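PDB 5G0A: transaminase from Bacillus megaterium, which probably catalyses S-selective transfer of amino groups between amines and carbonyl compounds, using pyridoxal-5'-phosphate as cofactor, as an omega-transaminase of the class-III aminotransferase family. Local coordinates for residues 83-94 and 328-339; 56-64 and 271-279. All coordinates share one frame; numbering follows the deposited sequence.

Contact 1: residues 83-94 and 328-339. Unlike the reference sequence in segment 83-94: Ala-90 (reference Ser). With PLP (pyridoxal-5'-phosphate), chain E.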
loop_
_atom_site.group_PDB
_atom_site.type_symbol
_atom_site.label_atom_id
_atom_site.label_comp_id
_atom_site.label_asym_id
_atom_site.label_seq_id
_atom_site.Cartn_x
_atom_site.Cartn_y
_atom_site.Cartn_z
ATOM N N GLY B 83 -26.415 5.323 32.394
ATOM C CA GLY B 83 -25.493 4.190 32.417
ATOM C C GLY B 83 -24.902 3.844 31.058
ATOM O O GLY B 83 -25.229 4.449 30.024
ATOM N N PHE B 84 -24.035 2.841 31.079
ATOM C CA PHE B 84 -23.398 2.370 29.857
ATOM C C PHE B 84 -23.069 0.888 29.976
ATOM O O PHE B 84 -22.505 0.456 30.982
ATOM C CB PHE B 84 -22.097 3.148 29.623
ATOM C CG PHE B 84 -21.248 2.533 28.532
ATOM C CD1 PHE B 84 -21.669 2.631 27.203
ATOM C CD2 PHE B 84 -20.100 1.802 28.839
ATOM C CE1 PHE B 84 -20.947 2.016 26.184
ATOM C CE2 PHE B 84 -19.360 1.180 27.808
ATOM C CZ PHE B 84 -19.793 1.302 26.486
ATOM N N VAL B 85 -23.405 0.119 28.944
ATOM C CA VAL B 85 -22.832 -1.229 28.792
ATOM C C VAL B 85 -22.326 -1.370 27.364
ATOM O O VAL B 85 -22.891 -0.753 26.444
ATOM C CB VAL B 85 -23.820 -2.386 29.124
ATOM C CG1 VAL B 85 -24.187 -2.373 30.613
ATOM C CG2 VAL B 85 -25.049 -2.365 28.220
ATOM N N TRP B 86 -21.271 -2.168 27.187
ATOM C CA TRP B 86 -20.744 -2.376 25.852
ATOM C C TRP B 86 -21.403 -3.568 25.179
ATOM O O TRP B 86 -22.292 -4.213 25.759
ATOM C CB TRP B 86 -19.215 -2.465 25.823
ATOM C CG TRP B 86 -18.546 -3.703 26.376
ATOM C CD1 TRP B 86 -18.370 -4.042 27.694
ATOM C CD2 TRP B 86 -17.891 -4.717 25.612
ATOM N NE1 TRP B 86 -17.640 -5.196 27.800
ATOM C CE2 TRP B 86 -17.346 -5.646 26.537
ATOM C CE3 TRP B 86 -17.711 -4.936 24.228
ATOM C CZ2 TRP B 86 -16.623 -6.772 26.132
ATOM C CZ3 TRP B 86 -17.004 -6.093 23.820
ATOM C CH2 TRP B 86 -16.477 -6.995 24.786
ATOM N N ASP B 87 -20.968 -3.850 23.956
ATOM C CA ASP B 87 -21.773 -4.645 23.018
ATOM C C ASP B 87 -21.903 -6.111 23.422
ATOM O O ASP B 87 -22.755 -6.819 22.883
ATOM C CB ASP B 87 -21.156 -4.540 21.610
ATOM C CG ASP B 87 -22.111 -4.962 20.503
ATOM O OD1 ASP B 87 -23.301 -4.540 20.517
ATOM O OD2 ASP B 87 -21.636 -5.701 19.611
ATOM N N THR B 88 -21.063 -6.546 24.362
ATOM C CA THR B 88 -21.079 -7.940 24.883
ATOM C C THR B 88 -22.317 -8.166 25.772
ATOM O O THR B 88 -22.727 -9.314 26.021
ATOM C CB THR B 88 -19.780 -8.266 25.681
ATOM O OG1 THR B 88 -19.633 -9.687 25.801
ATOM C CG2 THR B 88 -19.839 -7.694 27.107
ATOM N N TYR B 89 -22.897 -7.062 26.243
ATOM C CA TYR B 89 -24.106 -7.113 27.072
ATOM C C TYR B 89 -25.346 -6.822 26.227
ATOM O O TYR B 89 -25.264 -6.108 25.229
ATOM C CB TYR B 89 -23.993 -6.119 28.242
ATOM C CG TYR B 89 -22.944 -6.518 29.266
ATOM C CD1 TYR B 89 -23.165 -7.588 30.140
ATOM C CD2 TYR B 89 -21.711 -5.844 29.342
ATOM C CE1 TYR B 89 -22.202 -7.973 31.062
ATOM C CE2 TYR B 89 -20.745 -6.204 30.279
ATOM C CZ TYR B 89 -20.992 -7.276 31.135
ATOM O OH TYR B 89 -20.027 -7.651 32.053
ATOM N N ALA B 90 -26.496 -7.378 26.613
ATOM C CA ALA B 90 -27.728 -7.093 25.887
ATOM C C ALA B 90 -28.616 -6.090 26.624
ATOM O O ALA B 90 -28.705 -6.117 27.850
ATOM C CB ALA B 90 -28.509 -8.388 25.623
ATOM N N THR B 91 -29.252 -5.214 25.851
ATOM C CA THR B 91 -30.277 -4.307 26.361
ATOM C C THR B 91 -31.526 -4.391 25.511
ATOM O O THR B 91 -31.497 -4.852 24.364
ATOM C CB THR B 91 -29.801 -2.834 26.413
ATOM O OG1 THR B 91 -29.664 -2.303 25.078
ATOM C CG2 THR B 91 -28.482 -2.698 27.195
ATOM N N ASP B 92 -32.642 -3.946 26.088
ATOM C CA ASP B 92 -33.886 -3.882 25.342
ATOM C C ASP B 92 -33.770 -2.897 24.179
ATOM O O ASP B 92 -34.235 -3.173 23.082
ATOM C CB ASP B 92 -35.055 -3.494 26.259
ATOM C CG ASP B 92 -34.817 -2.188 27.012
ATOM O OD1 ASP B 92 -33.688 -1.943 27.482
ATOM O OD2 ASP B 92 -35.781 -1.405 27.140
ATOM N N TYR B 93 -33.118 -1.763 24.413
ATOM C CA TYR B 93 -33.073 -0.710 23.401
ATOM C C TYR B 93 -32.298 -1.152 22.153
ATOM O O TYR B 93 -32.723 -0.890 21.013
ATOM C CB TYR B 93 -32.429 0.554 23.959
ATOM C CG TYR B 93 -33.218 1.247 25.047
ATOM C CD1 TYR B 93 -34.549 1.624 24.849
ATOM C CD2 TYR B 93 -32.613 1.554 26.257
ATOM C CE1 TYR B 93 -35.269 2.274 25.857
ATOM C CE2 TYR B 93 -33.317 2.204 27.271
ATOM C CZ TYR B 93 -34.641 2.566 27.062
ATOM O OH TYR B 93 -35.327 3.241 28.079
ATOM N N LYS B 94 -31.170 -1.815 22.364
ATOM C CA LYS B 94 -30.344 -2.237 21.209
ATOM C C LYS B 94 -31.073 -3.321 20.383
ATOM O O LYS B 94 -31.131 -3.250 19.146
ATOM C CB LYS B 94 -28.969 -2.715 21.682
ATOM C CG LYS B 94 -27.988 -3.015 20.538
ATOM C CD LYS B 94 -26.637 -3.487 21.049
ATOM C CE LYS B 94 -26.712 -4.858 21.752
ATOM N NZ LYS B 94 -25.363 -5.257 22.253
ATOM N N VAL B 328 -14.057 -4.796 18.457
ATOM C CA VAL B 328 -14.733 -4.074 19.534
ATOM C C VAL B 328 -14.664 -2.575 19.274
ATOM O O VAL B 328 -13.654 -2.047 18.772
ATOM C CB VAL B 328 -14.148 -4.440 20.931
ATOM C CG1 VAL B 328 -12.647 -4.165 20.986
ATOM C CG2 VAL B 328 -14.905 -3.720 22.061
ATOM N N SER B 329 -15.767 -1.904 19.589
ATOM C CA SER B 329 -15.867 -0.449 19.532
ATOM C C SER B 329 -16.543 -0.053 20.855
ATOM O O SER B 329 -17.629 -0.544 21.163
ATOM C CB SER B 329 -16.713 -0.020 18.327
ATOM O OG SER B 329 -17.166 1.308 18.498
ATOM N N THR B 330 -15.905 0.804 21.656
ATOM C CA THR B 330 -16.445 1.097 22.999
ATOM C C THR B 330 -17.949 1.443 22.948
ATOM O O THR B 330 -18.763 0.790 23.627
ATOM C CB THR B 330 -15.654 2.229 23.706
ATOM O OG1 THR B 330 -14.264 1.858 23.764
ATOM C CG2 THR B 330 -16.159 2.417 25.148
ATOM N N TYR B 331 -18.309 2.453 22.161
ATOM C CA TYR B 331 -19.666 2.987 22.190
ATOM C C TYR B 331 -20.644 2.293 21.238
ATOM O O TYR B 331 -21.811 2.672 21.160
ATOM C CB TYR B 331 -19.681 4.507 22.007
ATOM C CG TYR B 331 -18.903 5.192 23.116
ATOM C CD1 TYR B 331 -19.026 4.759 24.440
ATOM C CD2 TYR B 331 -18.027 6.234 22.844
ATOM C CE1 TYR B 331 -18.314 5.363 25.468
ATOM C CE2 TYR B 331 -17.321 6.857 23.884
ATOM C CZ TYR B 331 -17.471 6.398 25.190
ATOM O OH TYR B 331 -16.780 6.978 26.255
ATOM N N ALA B 332 -20.171 1.277 20.513
ATOM C CA ALA B 332 -21.088 0.507 19.665
ATOM C C ALA B 332 -22.237 -0.061 20.497
ATOM O O ALA B 332 -22.007 -0.838 21.429
ATOM C CB ALA B 332 -20.345 -0.642 18.982
ATOM N N GLY B 333 -23.461 0.318 20.132
ATOM C CA GLY B 333 -24.662 -0.181 20.798
ATOM C C GLY B 333 -25.029 0.591 22.059
ATOM O O GLY B 333 -25.902 0.159 22.821
ATOM N N HIS B 334 -24.365 1.729 22.277
ATOM C CA HIS B 334 -24.581 2.544 23.481
ATOM C C HIS B 334 -26.063 2.599 23.847
ATOM O O HIS B 334 -26.870 3.041 23.036
ATOM C CB HIS B 334 -24.035 3.968 23.274
ATOM C CG HIS B 334 -23.975 4.759 24.546
ATOM N ND1 HIS B 334 -25.105 5.108 25.268
ATOM C CD2 HIS B 334 -22.918 5.221 25.250
ATOM C CE1 HIS B 334 -24.735 5.759 26.357
ATOM N NE2 HIS B 334 -23.415 5.836 26.371
ATOM N N PRO B 335 -26.437 2.135 25.067
ATOM C CA PRO B 335 -27.880 1.912 25.298
ATOM C C PRO B 335 -28.719 3.185 25.195
ATOM O O PRO B 335 -29.864 3.133 24.767
ATOM C CB PRO B 335 -27.930 1.296 26.715
ATOM C CG PRO B 335 -26.641 1.714 27.359
ATOM C CD PRO B 335 -25.623 1.729 26.228
ATOM N N VAL B 336 -28.149 4.334 25.561
ATOM C CA VAL B 336 -28.925 5.592 25.498
ATOM C C VAL B 336 -29.045 6.070 24.047
ATOM O O VAL B 336 -30.110 6.535 23.621
ATOM C CB VAL B 336 -28.311 6.684 26.390
ATOM C CG1 VAL B 336 -29.116 7.980 26.314
ATOM C CG2 VAL B 336 -28.237 6.196 27.836
ATOM N N ALA B 337 -27.959 5.920 23.273
ATOM C CA ALA B 337 -28.053 6.186 21.823
ATOM C C ALA B 337 -29.079 5.255 21.171
ATOM O O ALA B 337 -29.835 5.691 20.284
ATOM C CB ALA B 337 -26.683 6.028 21.152
ATOM N N MET B 338 -29.136 4.000 21.623
ATOM C CA MET B 338 -30.108 3.050 21.087
ATOM C C MET B 338 -31.538 3.429 21.484
ATOM O O MET B 338 -32.464 3.283 20.687
ATOM C CB MET B 338 -29.804 1.600 21.493
ATOM C CG MET B 338 -28.473 1.074 20.951
ATOM S SD MET B 338 -28.439 0.960 19.146
ATOM C CE MET B 338 -27.754 2.553 18.708
ATOM N N ALA B 339 -31.703 3.955 22.691
ATOM C CA ALA B 339 -33.019 4.507 23.091
ATOM C C ALA B 339 -33.484 5.615 22.141
ATOM O O ALA B 339 -34.668 5.668 21.776
ATOM C CB ALA B 339 -32.973 4.984 24.543
HETATM N N1 PLP E . -7.040 3.739 22.015
HETATM C C2 PLP E . -6.952 3.102 23.191
HETATM C C2A PLP E . -5.661 3.070 23.986
HETATM C C3 PLP E . -8.141 2.467 23.753
HETATM O O3 PLP E . -8.064 1.836 24.942
HETATM C C4 PLP E . -9.409 2.554 23.001
HETATM C C4A PLP E . -10.680 1.962 23.583
HETATM C C5 PLP E . -9.372 3.266 21.712
HETATM C C6 PLP E . -8.175 3.812 21.267
HETATM C C5A PLP E . -10.570 3.349 20.782
HETATM O O4P PLP E . -11.719 3.901 21.368
HETATM P P PLP E . -13.163 3.527 20.794
HETATM O O1P PLP E . -13.160 3.701 19.295
HETATM O O2P PLP E . -13.407 2.099 21.251
HETATM O O3P PLP E . -14.052 4.519 21.455
HETATM O O HOH W 1 -23.297 -1.524 23.782
HETATM O O HOH W 2 -19.652 -1.818 22.381
HETATM O O HOH W 3 -27.108 -1.489 24.677
#
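Lys-94 runs along the start of helix 335-350 and links it to the loop that precedes its own helix. Its CB lies 3.9 Å from Met-338 CG, and CG stays beside the same methylene. CD then passes over Gly-333, 3.9 Å from CA, where the glycine lets the chain come close. A bend at chi3 (66°) turns CE and NZ away from the helix and toward the loop, where NZ forms a 2.8 Å salt bridge with Asp-87 OD1, met from above the carboxylate plane, and also donates to Tyr-89 O. The other oxygen of Asp-87 is paired with Arg-116, so this carboxylate bridges two cations.

At the helical end, the methyl of Ala-339 sits squarely over the face of the Tyr-93 ring, CB 3.6 Å from the centroid in a CH-pi contact. Phe-84 lies at the other end; the edge of Tyr-331 approaches its face in an offset edge-to-face pair, planes at 84°, while His-334 meets it obliquely and Thr-330 O lies at its rim. His-334 bonds Ser-303 of the second subunit through NE2, and its ND1 caps helix 335-350 by accepting from Val-336 N.

Waters fill the polar seam: one lies 2.8 Å from both Val-85 O and Ala-332 O, and another bridges Thr-91 OG1 and Gly-333 O. Beyond the aromatic cluster, Thr-330 grips cofactor O2P with both N (2.8 Å) and OG1 (2.7 Å), while Gly-121 N and Ser-122 OG of the second subunit bond the same cofactor; a phosphate site so shared is typical of fold-type I aminotransferase dimers.

Contact 2: residues 56-64 and 271-279. With PLP (pyridoxal-5'-phosphate), chain K.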
loop_
_atom_site.group_PDB
_atom_site.type_symbol
_atom_site.label_atom_id
_atom_site.label_comp_id
_atom_site.label_asym_id
_atom_site.label_seq_id
_atom_site.Cartn_x
_atom_site.Cartn_y
_atom_site.Cartn_z
ATOM N N PHE B 56 -30.554 23.337 5.033
ATOM C CA PHE B 56 -29.556 22.255 4.937
ATOM C C PHE B 56 -29.924 21.082 5.839
ATOM O O PHE B 56 -29.340 19.994 5.681
ATOM C CB PHE B 56 -28.171 22.728 5.340
ATOM C CG PHE B 56 -27.594 23.758 4.418
ATOM C CD1 PHE B 56 -26.944 23.383 3.256
ATOM C CD2 PHE B 56 -27.708 25.113 4.723
ATOM C CE1 PHE B 56 -26.418 24.336 2.401
ATOM C CE2 PHE B 56 -27.176 26.074 3.880
ATOM C CZ PHE B 56 -26.531 25.684 2.711
ATOM N N ASN B 57 -30.859 21.301 6.784
ATOM C CA ASN B 57 -31.185 20.307 7.839
ATOM C C ASN B 57 -29.850 19.866 8.482
ATOM O O ASN B 57 -29.601 18.673 8.693
ATOM C CB ASN B 57 -31.983 19.120 7.242
ATOM C CG ASN B 57 -32.767 18.329 8.278
ATOM O OD1 ASN B 57 -32.755 17.102 8.260
ATOM N ND2 ASN B 57 -33.491 19.028 9.172
ATOM N N GLN B 58 -29.025 20.863 8.798
ATOM C CA GLN B 58 -27.601 20.702 9.220
ATOM C C GLN B 58 -26.757 20.019 8.144
ATOM O O GLN B 58 -26.181 20.696 7.306
ATOM C CB GLN B 58 -27.476 20.000 10.586
ATOM C CG GLN B 58 -28.062 20.880 11.703
ATOM C CD GLN B 58 -27.269 22.166 11.825
ATOM O OE1 GLN B 58 -26.109 22.149 12.196
ATOM N NE2 GLN B 58 -27.900 23.300 11.500
ATOM N N LEU B 59 -26.693 18.690 8.190
ATOM C CA LEU B 59 -25.993 17.906 7.170
ATOM C C LEU B 59 -26.964 16.874 6.624
ATOM O O LEU B 59 -26.627 15.694 6.512
ATOM C CB LEU B 59 -24.724 17.250 7.768
ATOM C CG LEU B 59 -23.666 18.262 8.253
ATOM C CD1 LEU B 59 -22.567 17.560 9.057
ATOM C CD2 LEU B 59 -23.054 19.042 7.090
ATOM N N TYR B 60 -28.179 17.327 6.285
ATOM C CA TYR B 60 -29.230 16.448 5.765
ATOM C C TYR B 60 -29.455 15.310 6.727
ATOM O O TYR B 60 -29.569 14.164 6.322
ATOM C CB TYR B 60 -28.855 15.947 4.351
ATOM C CG TYR B 60 -28.334 17.099 3.528
ATOM C CD1 TYR B 60 -29.219 17.977 2.921
ATOM C CD2 TYR B 60 -26.965 17.372 3.446
ATOM C CE1 TYR B 60 -28.760 19.085 2.217
ATOM C CE2 TYR B 60 -26.494 18.478 2.743
ATOM C CZ TYR B 60 -27.395 19.325 2.140
ATOM O OH TYR B 60 -26.956 20.414 1.428
ATOM N N CYS B 61 -29.544 15.640 8.019
ATOM C CA CYS B 61 -29.391 14.615 9.054
ATOM C C CYS B 61 -30.316 14.745 10.262
ATOM O O CYS B 61 -30.270 13.915 11.173
ATOM C CB CYS B 61 -27.921 14.539 9.525
ATOM S SG CYS B 61 -27.289 16.060 10.282
ATOM N N VAL B 62 -31.165 15.758 10.270
ATOM C CA VAL B 62 -32.078 15.911 11.395
ATOM C C VAL B 62 -33.495 15.608 10.887
ATOM O O VAL B 62 -34.413 16.464 10.960
ATOM C CB VAL B 62 -31.935 17.322 12.017
ATOM C CG1 VAL B 62 -32.631 17.393 13.373
ATOM C CG2 VAL B 62 -30.455 17.694 12.190
ATOM N N ASN B 63 -33.656 14.392 10.360
ATOM C CA ASN B 63 -34.854 13.989 9.589
ATOM C C ASN B 63 -36.181 14.224 10.325
ATOM O O ASN B 63 -37.145 14.748 9.750
ATOM C CB ASN B 63 -34.730 12.516 9.173
ATOM C CG ASN B 63 -33.518 12.274 8.272
ATOM O OD1 ASN B 63 -32.486 12.952 8.403
ATOM N ND2 ASN B 63 -33.636 11.310 7.354
ATOM N N LEU B 64 -36.209 13.865 11.600
ATOM C CA LEU B 64 -37.434 13.971 12.401
ATOM C C LEU B 64 -37.811 15.408 12.771
ATOM O O LEU B 64 -38.919 15.649 13.278
ATOM C CB LEU B 64 -37.281 13.145 13.677
ATOM C CG LEU B 64 -38.570 12.567 14.278
ATOM C CD1 LEU B 64 -39.033 11.355 13.460
ATOM C CD2 LEU B 64 -38.288 12.166 15.711
ATOM N N VAL B 271 -26.328 6.295 4.426
ATOM C CA VAL B 271 -26.159 7.196 5.579
ATOM C C VAL B 271 -26.897 8.499 5.344
ATOM O O VAL B 271 -27.534 9.018 6.257
ATOM C CB VAL B 271 -24.668 7.487 5.885
ATOM C CG1 VAL B 271 -24.535 8.623 6.909
ATOM C CG2 VAL B 271 -24.000 6.226 6.409
ATOM N N LEU B 272 -26.822 9.026 4.120
ATOM C CA LEU B 272 -27.563 10.241 3.814
ATOM C C LEU B 272 -28.984 9.985 3.300
ATOM O O LEU B 272 -29.931 10.650 3.752
ATOM C CB LEU B 272 -26.777 11.148 2.871
ATOM C CG LEU B 272 -27.331 12.569 2.716
ATOM C CD1 LEU B 272 -26.201 13.600 2.698
ATOM C CD2 LEU B 272 -28.202 12.649 1.470
ATOM N N THR B 273 -29.148 9.034 2.386
ATOM C CA THR B 273 -30.485 8.835 1.780
ATOM C C THR B 273 -31.455 8.032 2.639
ATOM O O THR B 273 -32.638 7.879 2.276
ATOM C CB THR B 273 -30.390 8.154 0.403
ATOM O OG1 THR B 273 -29.678 6.919 0.555
ATOM C CG2 THR B 273 -29.678 9.073 -0.596
ATOM N N GLY B 274 -30.969 7.507 3.763
ATOM C CA GLY B 274 -31.760 6.646 4.608
ATOM C C GLY B 274 -32.826 7.356 5.430
ATOM O O GLY B 274 -32.763 8.563 5.651
ATOM N N PHE B 275 -33.794 6.571 5.882
ATOM C CA PHE B 275 -34.820 7.024 6.837
ATOM C C PHE B 275 -35.665 8.183 6.360
ATOM O O PHE B 275 -35.756 9.225 7.007
ATOM C CB PHE B 275 -34.227 7.189 8.258
ATOM C CG PHE B 275 -33.637 5.914 8.755
ATOM C CD1 PHE B 275 -34.461 4.903 9.222
ATOM C CD2 PHE B 275 -32.252 5.671 8.623
ATOM C CE1 PHE B 275 -33.935 3.682 9.613
ATOM C CE2 PHE B 275 -31.720 4.445 9.012
ATOM C CZ PHE B 275 -32.550 3.461 9.526
ATOM N N GLY B 276 -36.272 7.977 5.190
ATOM C CA GLY B 276 -37.324 8.871 4.697
ATOM C C GLY B 276 -36.845 10.058 3.894
ATOM O O GLY B 276 -37.659 10.791 3.314
ATOM N N ARG B 277 -35.518 10.260 3.849
ATOM C CA ARG B 277 -34.916 11.416 3.206
ATOM C C ARG B 277 -35.397 11.616 1.755
ATOM O O ARG B 277 -35.523 12.755 1.287
ATOM C CB ARG B 277 -33.362 11.289 3.253
ATOM C CG ARG B 277 -32.550 12.361 2.521
ATOM C CD ARG B 277 -32.872 13.791 2.976
ATOM N NE ARG B 277 -32.668 13.928 4.427
ATOM C CZ ARG B 277 -32.986 15.013 5.132
ATOM N NH1 ARG B 277 -33.495 16.087 4.515
ATOM N NH2 ARG B 277 -32.783 15.029 6.451
ATOM N N THR B 278 -35.653 10.505 1.064
ATOM C CA THR B 278 -35.990 10.542 -0.368
ATOM C C THR B 278 -37.464 10.194 -0.605
ATOM O O THR B 278 -37.874 9.964 -1.750
ATOM C CB THR B 278 -35.119 9.556 -1.209
ATOM O OG1 THR B 278 -35.533 8.205 -0.966
ATOM C CG2 THR B 278 -33.614 9.725 -0.867
ATOM N N GLY B 279 -38.253 10.140 0.466
ATOM C CA GLY B 279 -39.699 9.846 0.322
ATOM C C GLY B 279 -40.060 8.375 0.299
ATOM O O GLY B 279 -41.217 8.015 0.040
HETATM N N1 PLP K . -21.725 8.245 3.831
HETATM C C2 PLP K . -22.516 9.198 3.283
HETATM C C2A PLP K . -23.219 8.931 1.970
HETATM C C3 PLP K . -22.755 10.467 4.010
HETATM O O3 PLP K . -23.564 11.422 3.531
HETATM C C4 PLP K . -22.081 10.677 5.301
HETATM C C4A PLP K . -22.335 11.955 6.101
HETATM C C5 PLP K . -21.207 9.569 5.756
HETATM C C6 PLP K . -21.058 8.427 4.983
HETATM C C5A PLP K . -20.391 9.666 7.037
HETATM O O4P PLP K . -21.175 9.825 8.201
HETATM P P PLP K . -20.468 10.514 9.484
HETATM O O1P PLP K . -21.544 10.305 10.515
HETATM O O2P PLP K . -19.161 9.803 9.789
HETATM O O3P PLP K . -20.262 11.956 9.107
HETATM O O HOH W 4 -31.136 11.879 5.813
#
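Arg-277 and two asparagines, Asn-57 and Asn-63, form the tight part of this contact. The arginine leaves its backbone with CG trans to N, then folds at chi2 and chi3, which brings the guanidinium against the backbone of Tyr-60, whose CA lies over one face, toward its rim. NH2 donates to Asn-57 OD1 at 2.8 Å, within the guanidinium plane, and more weakly to Asn-63 OD1 at 2.9 Å, where the amide stands perpendicular to it. Asn-57 OD1 is gripped a second time by Val-62 N, which reaches it from the opposite face of the amide. Asn-63 uses its other end as well: ND2 donates to Phe-275 O at 3.0 Å, approaching from above that carbonyl's plane.

At Arg-277 NE, by contrast, the contact is looser and runs through one water, which accepts from NE and Asn-63 ND2 and can donate to both Leu-272 O (2.7 Å) and Tyr-60 O (2.8 Å). Separately, sparse apolar packing of Leu-272 CD1 on Tyr-60 CB (3.9 Å) leads toward the cofactor. Leu-272 and Val-271 belong to the pyridoxal-5'-phosphate pocket: Leu-272 CB approaches O3 to 3.3 Å and Val-271 lies against the pyridine ring.

NH1 of Arg-277 bonds the carbonyls of Leu-386 and Ala-445, and strand 387-392 packs on Leu-272 through Leu-387. Helix 335-350 covers Asn-63 and Phe-275, and Phe-84 of the second subunit lies on Cys-61 and Val-62.

Overall arrangement
Both contacts are buried, but contact 2 lies about 7 Å from the centre of the chain and contact 1 about 24 Å from it, where the second subunit packs against it. Within one chain their centres are 24 Å apart and they do not touch. Helix 335-350 serves both: its first turn belongs to contact 1, and its later residues cover contact 2. Across the dimer they meet directly, since Trp-86 N bonds Gln-58 OE1 of the second subunit. In contact 1 packing and waters join the segments, the salt bridge lying within 83-94, and the phosphate of one cofactor is reached; contact 2 relies on direct amide and guanidinium hydrogen bonds and borders the ring of another.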